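Local coordinates for peptidoglycan-recognition protein (Apis mellifera, PDB 5XZ3) that probably binds bacterial peptidoglycan as a pattern-recognition receptor of honeybee innate immunity, on a fold shared with N-acetylmuramoyl-L-alanine amidases, at residues A[37-42]-A[106-111]; A[71-76]-A[84-89]; A[145-150]-A[158-163]. One frame throughout, in Å; residues are numbered along the deposited sequence.

Interaction 1: A[37-42]-A[106-111]; sequences HHTVSL and AFIGNF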
ATOM      1  N   HIS A  37       2.020   2.775   4.956  1.00 23.37           N
ATOM      2  CA  HIS A  37       2.158   4.226   4.858  1.00 23.92           C
ATOM      3  C   HIS A  37       0.795   4.884   4.882  1.00 23.55           C
ATOM      4  O   HIS A  37      -0.235   4.214   4.699  1.00 22.94           O
ATOM      5  CB  HIS A  37       2.867   4.622   3.554  1.00 25.59           C
ATOM      6  CG  HIS A  37       4.362   4.436   3.583  1.00 26.22           C
ATOM      7  ND1 HIS A  37       5.209   5.291   4.260  1.00 27.92           N
ATOM      8  CD2 HIS A  37       5.155   3.516   2.986  1.00 27.15           C
ATOM      9  CE1 HIS A  37       6.461   4.911   4.070  1.00 28.84           C
ATOM     10  NE2 HIS A  37       6.457   3.834   3.301  1.00 27.17           N
ATOM     11  N   HIS A  38       0.791   6.196   5.126  1.00 24.12           N
ATOM     12  CA  HIS A  38      -0.361   7.036   4.756  1.00 24.92           C
ATOM     13  C   HIS A  38       0.095   7.991   3.648  1.00 25.72           C
ATOM     14  O   HIS A  38       1.297   8.227   3.508  1.00 25.15           O
ATOM     15  CB  HIS A  38      -1.035   7.719   5.966  1.00 24.77           C
ATOM     16  CG  HIS A  38      -0.203   8.767   6.663  1.00 25.38           C
ATOM     17  ND1 HIS A  38      -0.751   9.634   7.585  1.00 25.85           N
ATOM     18  CD2 HIS A  38       1.115   9.095   6.577  1.00 24.64           C
ATOM     19  CE1 HIS A  38       0.194  10.440   8.049  1.00 26.47           C
ATOM     20  NE2 HIS A  38       1.336  10.133   7.453  1.00 26.01           N
ATOM     21  N   THR A  39      -0.841   8.485   2.835  1.00 27.25           N
ATOM     22  CA  THR A  39      -0.458   9.280   1.663  1.00 28.27           C
ATOM     23  C   THR A  39      -0.351  10.772   1.965  1.00 30.49           C
ATOM     24  O   THR A  39       0.204  11.519   1.156  1.00 30.22           O
ATOM     25  CB  THR A  39      -1.438   9.100   0.483  1.00 28.19           C
ATOM     26  OG1 THR A  39      -2.740   9.555   0.873  1.00 27.46           O
ATOM     27  CG2 THR A  39      -1.519   7.628   0.042  1.00 26.23           C
ATOM     28  N   VAL A  40      -0.887  11.195   3.114  1.00 31.47           N
ATOM     29  CA  VAL A  40      -0.990  12.617   3.501  1.00 34.06           C
ATOM     30  C   VAL A  40      -1.668  13.418   2.363  1.00 35.84           C
ATOM     31  O   VAL A  40      -1.353  14.575   2.107  1.00 36.86           O
ATOM     32  CB  VAL A  40       0.378  13.247   3.895  1.00 34.82           C
ATOM     33  CG1 VAL A  40       0.180  14.493   4.761  1.00 35.55           C
ATOM     34  CG2 VAL A  40       1.264  12.255   4.633  1.00 34.56           C
ATOM     35  N   SER A  41      -2.574  12.763   1.654  1.00 36.83           N
ATOM     36  CA  SER A  41      -3.257  13.385   0.534  1.00 38.31           C
ATOM     37  C   SER A  41      -4.722  13.457   0.903  1.00 38.79           C
ATOM     38  O   SER A  41      -5.127  12.932   1.949  1.00 36.40           O
ATOM     39  CB  SER A  41      -3.014  12.590  -0.761  1.00 38.24           C
ATOM     40  OG  SER A  41      -3.687  11.329  -0.743  1.00 39.43           O
ATOM     41  N   LEU A  42      -5.513  14.126   0.064  1.00 41.11           N
ATOM     42  CA  LEU A  42      -6.939  14.234   0.296  1.00 43.00           C
ATOM     43  C   LEU A  42      -7.583  12.857   0.362  1.00 42.30           C
ATOM     44  O   LEU A  42      -7.314  11.999  -0.476  1.00 41.08           O
ATOM     45  CB  LEU A  42      -7.615  15.108  -0.775  1.00 46.02           C
ATOM     46  CG  LEU A  42      -7.856  16.581  -0.429  1.00 47.81           C
ATOM     47  CD1 LEU A  42      -8.289  17.350  -1.668  1.00 50.20           C
ATOM     48  CD2 LEU A  42      -8.878  16.762   0.686  1.00 49.22           C
ATOM     49  N   ALA A 106      -0.568   1.890   1.124  1.00 23.06           N
ATOM     50  CA  ALA A 106      -0.734   3.281   1.486  1.00 23.66           C
ATOM     51  C   ALA A 106      -2.206   3.571   1.706  1.00 23.90           C
ATOM     52  O   ALA A 106      -3.017   3.480   0.784  1.00 23.70           O
ATOM     53  CB  ALA A 106      -0.142   4.224   0.429  1.00 23.31           C
ATOM     54  N   PHE A 107      -2.532   3.949   2.939  1.00 23.48           N
ATOM     55  CA  PHE A 107      -3.875   4.383   3.304  1.00 24.07           C
ATOM     56  C   PHE A 107      -4.027   5.831   2.840  1.00 24.58           C
ATOM     57  O   PHE A 107      -3.226   6.687   3.207  1.00 25.41           O
ATOM     58  CB  PHE A 107      -4.040   4.324   4.832  1.00 24.54           C
ATOM     59  CG  PHE A 107      -4.246   2.936   5.382  1.00 25.03           C
ATOM     60  CD1 PHE A 107      -3.209   1.986   5.375  1.00 24.69           C
ATOM     61  CD2 PHE A 107      -5.473   2.589   5.964  1.00 25.06           C
ATOM     62  CE1 PHE A 107      -3.411   0.709   5.910  1.00 24.17           C
ATOM     63  CE2 PHE A 107      -5.678   1.320   6.491  1.00 25.10           C
ATOM     64  CZ  PHE A 107      -4.644   0.382   6.468  1.00 24.95           C
ATOM     65  N   ILE A 108      -5.043   6.092   2.027  1.00 25.34           N
ATOM     66  CA  ILE A 108      -5.248   7.426   1.449  1.00 26.01           C
ATOM     67  C   ILE A 108      -5.825   8.337   2.537  1.00 26.38           C
ATOM     68  O   ILE A 108      -6.925   8.135   2.997  1.00 26.36           O
ATOM     69  CB  ILE A 108      -6.138   7.371   0.181  1.00 26.57           C
ATOM     70  CG1 ILE A 108      -5.422   6.574  -0.934  1.00 26.38           C
ATOM     71  CG2 ILE A 108      -6.488   8.779  -0.318  1.00 26.57           C
ATOM     72  CD1 ILE A 108      -6.366   6.008  -1.980  1.00 27.28           C
ATOM     73  N   GLY A 109      -5.031   9.305   2.965  1.00 27.09           N
ATOM     74  CA  GLY A 109      -5.465  10.253   3.970  1.00 28.63           C
ATOM     75  C   GLY A 109      -4.327  10.591   4.882  1.00 28.92           C
ATOM     76  O   GLY A 109      -3.166  10.259   4.596  1.00 28.32           O
ATOM     77  N   ASN A 110      -4.667  11.266   5.977  1.00 29.44           N
ATOM     78  CA  ASN A 110      -3.711  11.608   7.014  1.00 28.91           C
ATOM     79  C   ASN A 110      -4.233  10.978   8.284  1.00 28.81           C
ATOM     80  O   ASN A 110      -5.282  11.385   8.799  1.00 28.89           O
ATOM     81  CB  ASN A 110      -3.624  13.137   7.162  1.00 30.39           C
ATOM     82  CG  ASN A 110      -2.594  13.584   8.184  1.00 30.89           C
ATOM     83  OD1 ASN A 110      -2.231  12.853   9.114  1.00 30.22           O
ATOM     84  ND2 ASN A 110      -2.129  14.818   8.025  1.00 31.30           N
ATOM     85  N   PHE A 111      -3.495   9.989   8.786  1.00 27.51           N
ATOM     86  CA  PHE A 111      -3.905   9.234   9.981  1.00 27.48           C
ATOM     87  C   PHE A 111      -3.023   9.472  11.222  1.00 27.11           C
ATOM     88  O   PHE A 111      -2.947   8.633  12.123  1.00 26.26           O
ATOM     89  CB  PHE A 111      -4.162   7.743   9.623  1.00 26.55           C
ATOM     90  CG  PHE A 111      -5.161   7.582   8.502  1.00 27.11           C
ATOM     91  CD1 PHE A 111      -6.550   7.636   8.760  1.00 27.15           C
ATOM     92  CD2 PHE A 111      -4.728   7.466   7.172  1.00 26.18           C
ATOM     93  CE1 PHE A 111      -7.478   7.543   7.722  1.00 27.71           C
ATOM     94  CE2 PHE A 111      -5.656   7.381   6.128  1.00 26.51           C
ATOM     95  CZ  PHE A 111      -7.026   7.412   6.400  1.00 27.22           C
TER

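Interaction 2: A[71-76]-A[84-89]; sequences GYSFLI and EGCGWN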
ATOM      1  N   GLY A  71       4.485   5.559  -6.751  1.00 27.63           N
ATOM      2  CA  GLY A  71       5.475   5.018  -5.817  1.00 26.48           C
ATOM      3  C   GLY A  71       4.971   3.908  -4.908  1.00 26.22           C
ATOM      4  O   GLY A  71       5.776   3.121  -4.381  1.00 25.07           O
ATOM      5  N   TYR A  72       3.650   3.841  -4.716  1.00 25.46           N
ATOM      6  CA  TYR A  72       3.055   2.884  -3.768  1.00 25.01           C
ATOM      7  C   TYR A  72       2.615   1.583  -4.431  1.00 24.68           C
ATOM      8  O   TYR A  72       2.096   1.608  -5.545  1.00 24.86           O
ATOM      9  CB  TYR A  72       1.854   3.517  -3.065  1.00 24.93           C
ATOM     10  CG  TYR A  72       2.156   4.778  -2.291  1.00 25.48           C
ATOM     11  CD1 TYR A  72       3.000   4.751  -1.172  1.00 25.75           C
ATOM     12  CD2 TYR A  72       1.569   6.002  -2.652  1.00 26.35           C
ATOM     13  CE1 TYR A  72       3.242   5.893  -0.427  1.00 25.99           C
ATOM     14  CE2 TYR A  72       1.816   7.167  -1.912  1.00 26.23           C
ATOM     15  CZ  TYR A  72       2.660   7.099  -0.811  1.00 27.03           C
ATOM     16  OH  TYR A  72       2.915   8.232  -0.060  1.00 27.65           O
ATOM     17  N   SER A  73       2.802   0.447  -3.746  1.00 23.42           N
ATOM     18  CA  SER A  73       2.427  -0.854  -4.339  1.00 22.88           C
ATOM     19  C   SER A  73       0.922  -1.015  -4.439  1.00 23.04           C
ATOM     20  O   SER A  73       0.400  -1.371  -5.511  1.00 23.46           O
ATOM     21  CB  SER A  73       3.050  -2.032  -3.577  1.00 22.84           C
ATOM     22  OG  SER A  73       4.402  -1.734  -3.322  1.00 22.55           O
ATOM     23  N   PHE A  74       0.241  -0.721  -3.328  1.00 22.65           N
ATOM     24  CA  PHE A  74      -1.217  -0.707  -3.248  1.00 23.55           C
ATOM     25  C   PHE A  74      -1.702   0.485  -2.445  1.00 24.28           C
ATOM     26  O   PHE A  74      -1.003   0.967  -1.545  1.00 24.53           O
ATOM     27  CB  PHE A  74      -1.731  -1.994  -2.612  1.00 23.64           C
ATOM     28  CG  PHE A  74      -1.421  -3.225  -3.402  1.00 23.83           C
ATOM     29  CD1 PHE A  74      -2.254  -3.618  -4.462  1.00 24.85           C
ATOM     30  CD2 PHE A  74      -0.276  -3.979  -3.125  1.00 23.96           C
ATOM     31  CE1 PHE A  74      -1.961  -4.759  -5.229  1.00 24.36           C
ATOM     32  CE2 PHE A  74       0.016  -5.112  -3.887  1.00 24.00           C
ATOM     33  CZ  PHE A  74      -0.835  -5.504  -4.926  1.00 24.41           C
ATOM     34  N   LEU A  75      -2.912   0.943  -2.747  1.00 25.12           N
ATOM     35  CA  LEU A  75      -3.508   2.060  -1.998  1.00 25.35           C
ATOM     36  C   LEU A  75      -4.866   1.610  -1.463  1.00 25.49           C
ATOM     37  O   LEU A  75      -5.543   0.799  -2.087  1.00 25.09           O
ATOM     38  CB  LEU A  75      -3.624   3.325  -2.861  1.00 25.46           C
ATOM     39  CG  LEU A  75      -2.275   3.875  -3.362  1.00 25.65           C
ATOM     40  CD1 LEU A  75      -2.011   3.344  -4.768  1.00 26.41           C
ATOM     41  CD2 LEU A  75      -2.264   5.394  -3.364  1.00 26.15           C
ATOM     42  N   ILE A  76      -5.225   2.107  -0.281  1.00 26.21           N
ATOM     43  CA  ILE A  76      -6.495   1.764   0.360  1.00 27.06           C
ATOM     44  C   ILE A  76      -7.315   3.064   0.403  1.00 28.30           C
ATOM     45  O   ILE A  76      -6.881   4.049   0.984  1.00 28.39           O
ATOM     46  CB  ILE A  76      -6.299   1.193   1.800  1.00 27.53           C
ATOM     47  CG1 ILE A  76      -5.288   0.020   1.868  1.00 27.18           C
ATOM     48  CG2 ILE A  76      -7.638   0.837   2.463  1.00 27.97           C
ATOM     49  CD1 ILE A  76      -5.562  -1.213   1.014  1.00 27.03           C
ATOM     50  N   GLU A  84      -4.554  -1.113  -7.080  1.00 28.48           N
ATOM     51  CA  GLU A  84      -3.222  -1.494  -7.524  1.00 28.50           C
ATOM     52  C   GLU A  84      -2.456  -0.237  -7.957  1.00 28.12           C
ATOM     53  O   GLU A  84      -2.919   0.508  -8.831  1.00 28.05           O
ATOM     54  CB  GLU A  84      -3.317  -2.502  -8.679  1.00 29.55           C
ATOM     55  CG  GLU A  84      -1.967  -3.060  -9.126  1.00 29.73           C
ATOM     56  CD  GLU A  84      -2.025  -3.897 -10.399  1.00 31.76           C
ATOM     57  OE1 GLU A  84      -2.892  -3.653 -11.266  1.00 30.10           O
ATOM     58  OE2 GLU A  84      -1.178  -4.816 -10.530  1.00 33.86           O
ATOM     59  N   GLY A  85      -1.302  -0.011  -7.332  1.00 27.61           N
ATOM     60  CA  GLY A  85      -0.382   1.046  -7.738  1.00 28.20           C
ATOM     61  C   GLY A  85       0.655   0.392  -8.625  1.00 29.50           C
ATOM     62  O   GLY A  85       0.344  -0.018  -9.757  1.00 30.29           O
ATOM     63  N   CYS A  86       1.875   0.248  -8.122  1.00 29.04           N
ATOM     64  CA  CYS A  86       2.862  -0.526  -8.869  1.00 31.37           C
ATOM     65  C   CYS A  86       2.709  -2.065  -8.694  1.00 30.08           C
ATOM     66  O   CYS A  86       3.355  -2.851  -9.399  1.00 31.63           O
ATOM     67  CB  CYS A  86       4.279   0.015  -8.644  1.00 33.16           C
ATOM     68  SG  CYS A  86       4.878  -0.164  -6.969  1.00 36.75           S
ATOM     69  N   GLY A  87       1.815  -2.481  -7.800  1.00 27.51           N
ATOM     70  CA  GLY A  87       1.397  -3.882  -7.693  1.00 26.61           C
ATOM     71  C   GLY A  87       2.359  -4.793  -6.948  1.00 26.06           C
ATOM     72  O   GLY A  87       3.322  -4.320  -6.320  1.00 25.84           O
ATOM     73  N   TRP A  88       2.088  -6.097  -7.018  1.00 25.80           N
ATOM     74  CA  TRP A  88       2.875  -7.113  -6.303  1.00 26.51           C
ATOM     75  C   TRP A  88       4.284  -7.287  -6.890  1.00 26.88           C
ATOM     76  O   TRP A  88       5.206  -7.658  -6.170  1.00 27.71           O
ATOM     77  CB  TRP A  88       2.203  -8.488  -6.403  1.00 27.42           C
ATOM     78  CG  TRP A  88       0.890  -8.676  -5.712  1.00 28.03           C
ATOM     79  CD1 TRP A  88      -0.317  -8.964  -6.301  1.00 29.02           C
ATOM     80  CD2 TRP A  88       0.649  -8.649  -4.303  1.00 28.18           C
ATOM     81  NE1 TRP A  88      -1.291  -9.101  -5.345  1.00 29.49           N
ATOM     82  CE2 TRP A  88      -0.730  -8.911  -4.110  1.00 28.25           C
ATOM     83  CE3 TRP A  88       1.461  -8.402  -3.179  1.00 27.64           C
ATOM     84  CZ2 TRP A  88      -1.314  -8.950  -2.840  1.00 28.66           C
ATOM     85  CZ3 TRP A  88       0.879  -8.448  -1.911  1.00 28.57           C
ATOM     86  CH2 TRP A  88      -0.503  -8.708  -1.759  1.00 27.87           C
ATOM     87  N   ASN A  89       4.431  -7.060  -8.201  1.00 26.84           N
ATOM     88  CA  ASN A  89       5.631  -7.503  -8.910  1.00 27.35           C
ATOM     89  C   ASN A  89       6.677  -6.444  -9.236  1.00 27.48           C
ATOM     90  O   ASN A  89       7.799  -6.806  -9.571  1.00 27.93           O
ATOM     91  CB  ASN A  89       5.267  -8.232 -10.199  1.00 27.80           C
ATOM     92  CG  ASN A  89       4.773  -9.625  -9.939  1.00 28.62           C
ATOM     93  OD1 ASN A  89       5.553 -10.543  -9.609  1.00 31.07           O
ATOM     94  ND2 ASN A  89       3.483  -9.797 -10.042  1.00 27.26           N
TER
HETATM   95  O   HOH W   1       5.596  -2.923  -5.282  1.00 29.32           O

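Interaction 3: A[145-150]-A[158-163]; sequences GGKQVI and ELYKQI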
ATOM      1  N   GLY A 145       5.410  -0.246  10.118  1.00 23.66           N
ATOM      2  CA  GLY A 145       5.029   1.085   9.639  1.00 23.23           C
ATOM      3  C   GLY A 145       6.289   1.735   9.089  1.00 23.41           C
ATOM      4  O   GLY A 145       7.379   1.401   9.516  1.00 23.52           O
ATOM      5  N   GLY A 146       6.137   2.645   8.128  1.00 23.87           N
ATOM      6  CA  GLY A 146       7.266   3.402   7.581  1.00 23.74           C
ATOM      7  C   GLY A 146       8.174   4.001   8.650  1.00 24.71           C
ATOM      8  O   GLY A 146       9.404   3.963   8.516  1.00 23.98           O
ATOM      9  N   LYS A 147       7.564   4.519   9.719  1.00 25.16           N
ATOM     10  CA  LYS A 147       8.306   5.152  10.816  1.00 26.70           C
ATOM     11  C   LYS A 147       9.296   4.242  11.549  1.00 26.39           C
ATOM     12  O   LYS A 147      10.192   4.726  12.228  1.00 27.09           O
ATOM     13  CB  LYS A 147       7.353   5.841  11.792  1.00 28.43           C
ATOM     14  CG  LYS A 147       6.412   4.908  12.537  1.00 30.47           C
ATOM     15  CD  LYS A 147       5.627   5.726  13.545  1.00 33.22           C
ATOM     16  CE  LYS A 147       5.724   5.082  14.901  1.00 34.96           C
ATOM     17  NZ  LYS A 147       5.274   6.026  15.953  1.00 38.55           N
ATOM     18  N   GLN A 148       9.122   2.929  11.420  1.00 24.97           N
ATOM     19  CA  GLN A 148      10.045   1.950  12.007  1.00 25.11           C
ATOM     20  C   GLN A 148      11.369   1.812  11.251  1.00 25.53           C
ATOM     21  O   GLN A 148      12.332   1.277  11.796  1.00 26.52           O
ATOM     22  CB  GLN A 148       9.358   0.559  12.092  1.00 24.97           C
ATOM     23  CG  GLN A 148       8.169   0.565  13.035  1.00 24.05           C
ATOM     24  CD  GLN A 148       7.508  -0.796  13.163  1.00 24.26           C
ATOM     25  OE1 GLN A 148       6.494  -1.044  12.526  1.00 23.79           O
ATOM     26  NE2 GLN A 148       8.088  -1.684  13.992  1.00 24.28           N
ATOM     27  N   VAL A 149      11.421   2.283  10.002  1.00 25.73           N
ATOM     28  CA  VAL A 149      12.634   2.140   9.174  1.00 27.03           C
ATOM     29  C   VAL A 149      13.187   3.412   8.502  1.00 27.55           C
ATOM     30  O   VAL A 149      14.346   3.412   8.103  1.00 29.72           O
ATOM     31  CB  VAL A 149      12.494   1.002   8.123  1.00 26.31           C
ATOM     32  CG1 VAL A 149      12.474  -0.345   8.822  1.00 27.09           C
ATOM     33  CG2 VAL A 149      11.252   1.168   7.271  1.00 25.84           C
ATOM     34  N   ILE A 150      12.374   4.461   8.348  1.00 27.92           N
ATOM     35  CA  ILE A 150      12.854   5.749   7.808  1.00 28.41           C
ATOM     36  C   ILE A 150      12.426   6.919   8.692  1.00 28.68           C
ATOM     37  O   ILE A 150      11.582   6.739   9.591  1.00 28.13           O
ATOM     38  CB  ILE A 150      12.422   5.985   6.339  1.00 29.27           C
ATOM     39  CG1 ILE A 150      10.893   5.959   6.201  1.00 29.36           C
ATOM     40  CG2 ILE A 150      13.099   4.957   5.425  1.00 29.14           C
ATOM     41  CD1 ILE A 150      10.351   6.613   4.937  1.00 29.62           C
ATOM     42  N   GLU A 158      -2.109   7.343  14.856  1.00 25.47           N
ATOM     43  CA  GLU A 158      -3.380   6.684  15.139  1.00 25.53           C
ATOM     44  C   GLU A 158      -3.478   5.378  14.352  1.00 25.08           C
ATOM     45  O   GLU A 158      -3.778   4.326  14.933  1.00 25.25           O
ATOM     46  CB  GLU A 158      -4.584   7.614  14.902  1.00 27.02           C
ATOM     47  CG  GLU A 158      -4.724   8.742  15.934  1.00 28.28           C
ATOM     48  CD  GLU A 158      -4.700   8.205  17.373  1.00 29.49           C
ATOM     49  OE1 GLU A 158      -3.836   8.674  18.153  1.00 29.31           O
ATOM     50  OE2 GLU A 158      -5.502   7.274  17.714  1.00 29.48           O
ATOM     51  N   LEU A 159      -3.182   5.448  13.051  1.00 24.62           N
ATOM     52  CA  LEU A 159      -3.157   4.242  12.200  1.00 24.13           C
ATOM     53  C   LEU A 159      -2.088   3.243  12.626  1.00 23.69           C
ATOM     54  O   LEU A 159      -2.306   2.027  12.576  1.00 23.62           O
ATOM     55  CB  LEU A 159      -2.983   4.610  10.720  1.00 23.25           C
ATOM     56  CG  LEU A 159      -2.683   3.473   9.718  1.00 24.07           C
ATOM     57  CD1 LEU A 159      -3.750   2.373   9.801  1.00 23.41           C
ATOM     58  CD2 LEU A 159      -2.598   4.036   8.309  1.00 23.59           C
ATOM     59  N   TYR A 160      -0.920   3.754  12.990  1.00 24.31           N
ATOM     60  CA  TYR A 160       0.142   2.903  13.532  1.00 24.22           C
ATOM     61  C   TYR A 160      -0.297   2.028  14.698  1.00 24.40           C
ATOM     62  O   TYR A 160      -0.038   0.813  14.705  1.00 24.67           O
ATOM     63  CB  TYR A 160       1.358   3.730  13.902  1.00 24.03           C
ATOM     64  CG  TYR A 160       2.545   2.906  14.293  1.00 24.09           C
ATOM     65  CD1 TYR A 160       3.251   2.174  13.332  1.00 24.02           C
ATOM     66  CD2 TYR A 160       2.966   2.835  15.630  1.00 24.95           C
ATOM     67  CE1 TYR A 160       4.333   1.390  13.684  1.00 24.31           C
ATOM     68  CE2 TYR A 160       4.072   2.049  15.999  1.00 25.32           C
ATOM     69  CZ  TYR A 160       4.747   1.343  15.009  1.00 24.99           C
ATOM     70  OH  TYR A 160       5.847   0.599  15.335  1.00 25.06           O
ATOM     71  N   LYS A 161      -0.964   2.622  15.686  1.00 24.61           N
ATOM     72  CA  LYS A 161      -1.480   1.847  16.814  1.00 24.67           C
ATOM     73  C   LYS A 161      -2.474   0.786  16.358  1.00 24.37           C
ATOM     74  O   LYS A 161      -2.533  -0.285  16.939  1.00 24.53           O
ATOM     75  CB  LYS A 161      -2.119   2.771  17.866  1.00 25.15           C
ATOM     76  CG  LYS A 161      -1.086   3.527  18.700  1.00 25.61           C
ATOM     77  CD  LYS A 161      -1.740   4.562  19.606  1.00 26.48           C
ATOM     78  CE  LYS A 161      -2.434   5.684  18.839  1.00 26.07           C
ATOM     79  NZ  LYS A 161      -3.116   6.585  19.825  1.00 27.22           N
ATOM     80  N   GLN A 162      -3.215   1.069  15.287  1.00 24.24           N
ATOM     81  CA  GLN A 162      -4.173   0.101  14.741  1.00 25.19           C
ATOM     82  C   GLN A 162      -3.491  -1.090  14.108  1.00 24.41           C
ATOM     83  O   GLN A 162      -3.941  -2.221  14.305  1.00 24.75           O
ATOM     84  CB  GLN A 162      -5.075   0.755  13.705  1.00 25.73           C
ATOM     85  CG  GLN A 162      -6.050   1.724  14.326  1.00 27.66           C
ATOM     86  CD  GLN A 162      -6.963   2.328  13.294  1.00 28.44           C
ATOM     87  OE1 GLN A 162      -8.127   1.965  13.199  1.00 31.12           O
ATOM     88  NE2 GLN A 162      -6.443   3.236  12.520  1.00 27.23           N
ATOM     89  N   ILE A 163      -2.405  -0.852  13.366  1.00 24.10           N
ATOM     90  CA  ILE A 163      -1.712  -1.969  12.680  1.00 24.61           C
ATOM     91  C   ILE A 163      -0.955  -2.802  13.713  1.00 25.23           C
ATOM     92  O   ILE A 163      -0.732  -3.997  13.504  1.00 25.19           O
ATOM     93  CB  ILE A 163      -0.798  -1.530  11.495  1.00 24.54           C
ATOM     94  CG1 ILE A 163       0.464  -0.809  12.013  1.00 24.67           C
ATOM     95  CG2 ILE A 163      -1.605  -0.717  10.461  1.00 24.57           C
ATOM     96  CD1 ILE A 163       1.578  -0.597  11.010  1.00 23.97           C
TER

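Interaction 1: A[37-42]-A[106-111]
His38 and Phe111 are joined by a nearly straight bond (168°): the backbone N of Phe111 donates to ND1 of His38 over 3.0 Å, in the imidazole plane. With chi1 at 67°, the ring of His38 sits between its own backbone N and carbonyl carbon, which brings ND1 to the loop beyond the partner strand. Asn110 lies alongside with its amide nearly perpendicular to that ring, but its OD1 is taken by the backbone N of Gln112.

Thr39 suits its place because its two branches do different work. OG1 accepts the backbone N of Gly109 at 3.1 Å and is hydrogen-bonded to OG of Ser41, 2.6 Å away, while CG2 rests on CB of Ala106. Gly109 has backbone angles that a side chain would not tolerate, and a CB there would strike the Phe111 ring.

Backbone groups are paired in turn: Phe107 N gives to His37 O at 2.9 Å, Thr39 N to Phe107 O at 3.0 Å, and Val40 N reaches Gly109 O from above the carbonyl plane. His37 turns its ring away, ND1 bonded to Ser154 and NE2 to Thr95. The pair belongs to two neighbouring parallel strands, 31-38 and 102-107, in the middle of the mixed sheet of the PGRP/amidase fold, with loops leaving their C-terminal ends.

Interaction 2: A[71-76]-A[84-89]
Phe74 (chi1 -63°) and Trp88 (chi1 -67°) both hold CG beside the backbone N and anti to the carbonyl carbon, and from these settings their side chains cross at about a right angle. The edge of Phe74 is driven at the face of the indole: CZ stands over the middle of the ring system, 3.5 Å from CE2 of Trp88, in a T-shaped stack with the planes at 61°. A broad indole offers a flat target for the narrow phenyl edge, and Leu127 of helix 118-133 touches both side chains.

Behind the rings the backbone is gripped at Ser73. Its carbonyl O takes two donors, Gly87 N at 2.9 Å on a lone pair and Gly85 N at 2.8 Å from above the carbonyl plane, while Tyr72 O accepts Cys86 N at 2.9 Å. These bonds extend the antiparallel hairpin of strands 74-76 and 82-84, the outer part of the PGRP sheet, past its last bridge, the non-hydrogen-bonded pair Phe74 and Glu84. Beyond it the chain winds tightly through two glycines: a CB on Gly85 would collide with Tyr72 O, and the positive phi of Gly87 suits a glycine, where a CB would also strike Glu84 OE2.

OG of Ser73 donates to a water 2.6 Å away, and the water in turn donates a hydrogen bond to Gly87 O, 2.9 Å from its oxygen. The same hydroxyl is also hydrogen-bonded to the backbone N of Ser104, tying the turn to strand 102-107. Cys86 tucks its SG beside CA of Ser73, a small polarisable group for a buried spot, and Leu75 lays CD1 against CA of Gly85.

Interaction 3: A[145-150]-A[158-163]
Tyr160 reaches out from helix 157-163 and is met by Lys147 on a face and by Gln148 at its hydroxyl end. CG of the tyrosine lies anti to the backbone N (chi1 -172°), which extends the ring from the helix to the turn 145-150. Lys147 crosses it at about a right angle: its CE sits over the ring, 3.6 Å from the Tyr160 centroid and only 13° off the normal, a CH-pi contact. NZ is further off-centre, 4.4 Å from the same centroid, in a cation-pi interaction. The long lysine thus uses both its methylene, next to the charge and probably polarised by it, and its ammonium group.

Gln148 comes in near the ring plane, its amide turned 79° from the ring, with CD tightly packed 3.1 Å from OH of Tyr160. The angles are too poor for a hydrogen bond to the hydroxyl; the amide is instead held by other partners: OE1 accepts the backbone N of Gly145 at 2.8 Å and also Trp169 NE1, while NE2 donates to Val170 O. Fixed in this way, the amide forms a firm wall beside the phenol. Gly145 passes the ring edge so closely that a CB would run into it, and CD1 of Ile163, one helical turn on from Tyr160, lies 4.0 Å from Gly145 N. With Tyr160 replaced by an alanine, a gap would probably open beside Gln148 and the Lys147 ammonium would be left without its aromatic partner.

The turn leaves strand 141-145 at the margin of the sheet and is tied to neighbouring strand 31-38 by backbone bonding between Gly146 and Ile36; the helix, for its part, sends Leu159 against Phe111, in the loop after strand 102-107, and against Leu121 of helix 118-133.

Interactions 1 and 2 meet in one sheet: Ala106 N and O are probably hydrogen-bonded to Phe74 O and Ile76 N, so strand 102-107 serves both. Interaction 2, where the hairpin strands run into loops, is the more deeply buried and adds an aromatic pair to its backbone bonds; interaction 1, with several exposed loop residues, combines three backbone bonds with two in which His38 ND1 or Thr39 OG1 accepts a backbone N-H. Interaction 3, farthest from the chain centre yet made of buried and partly exposed residues, joins turn to helix chiefly through side chains, without cross-segment hydrogen bonds. It touches interaction 1 through Leu159, packed on Phe107 and Phe111, but stays about 8 Å, nearest atoms, from interaction 2.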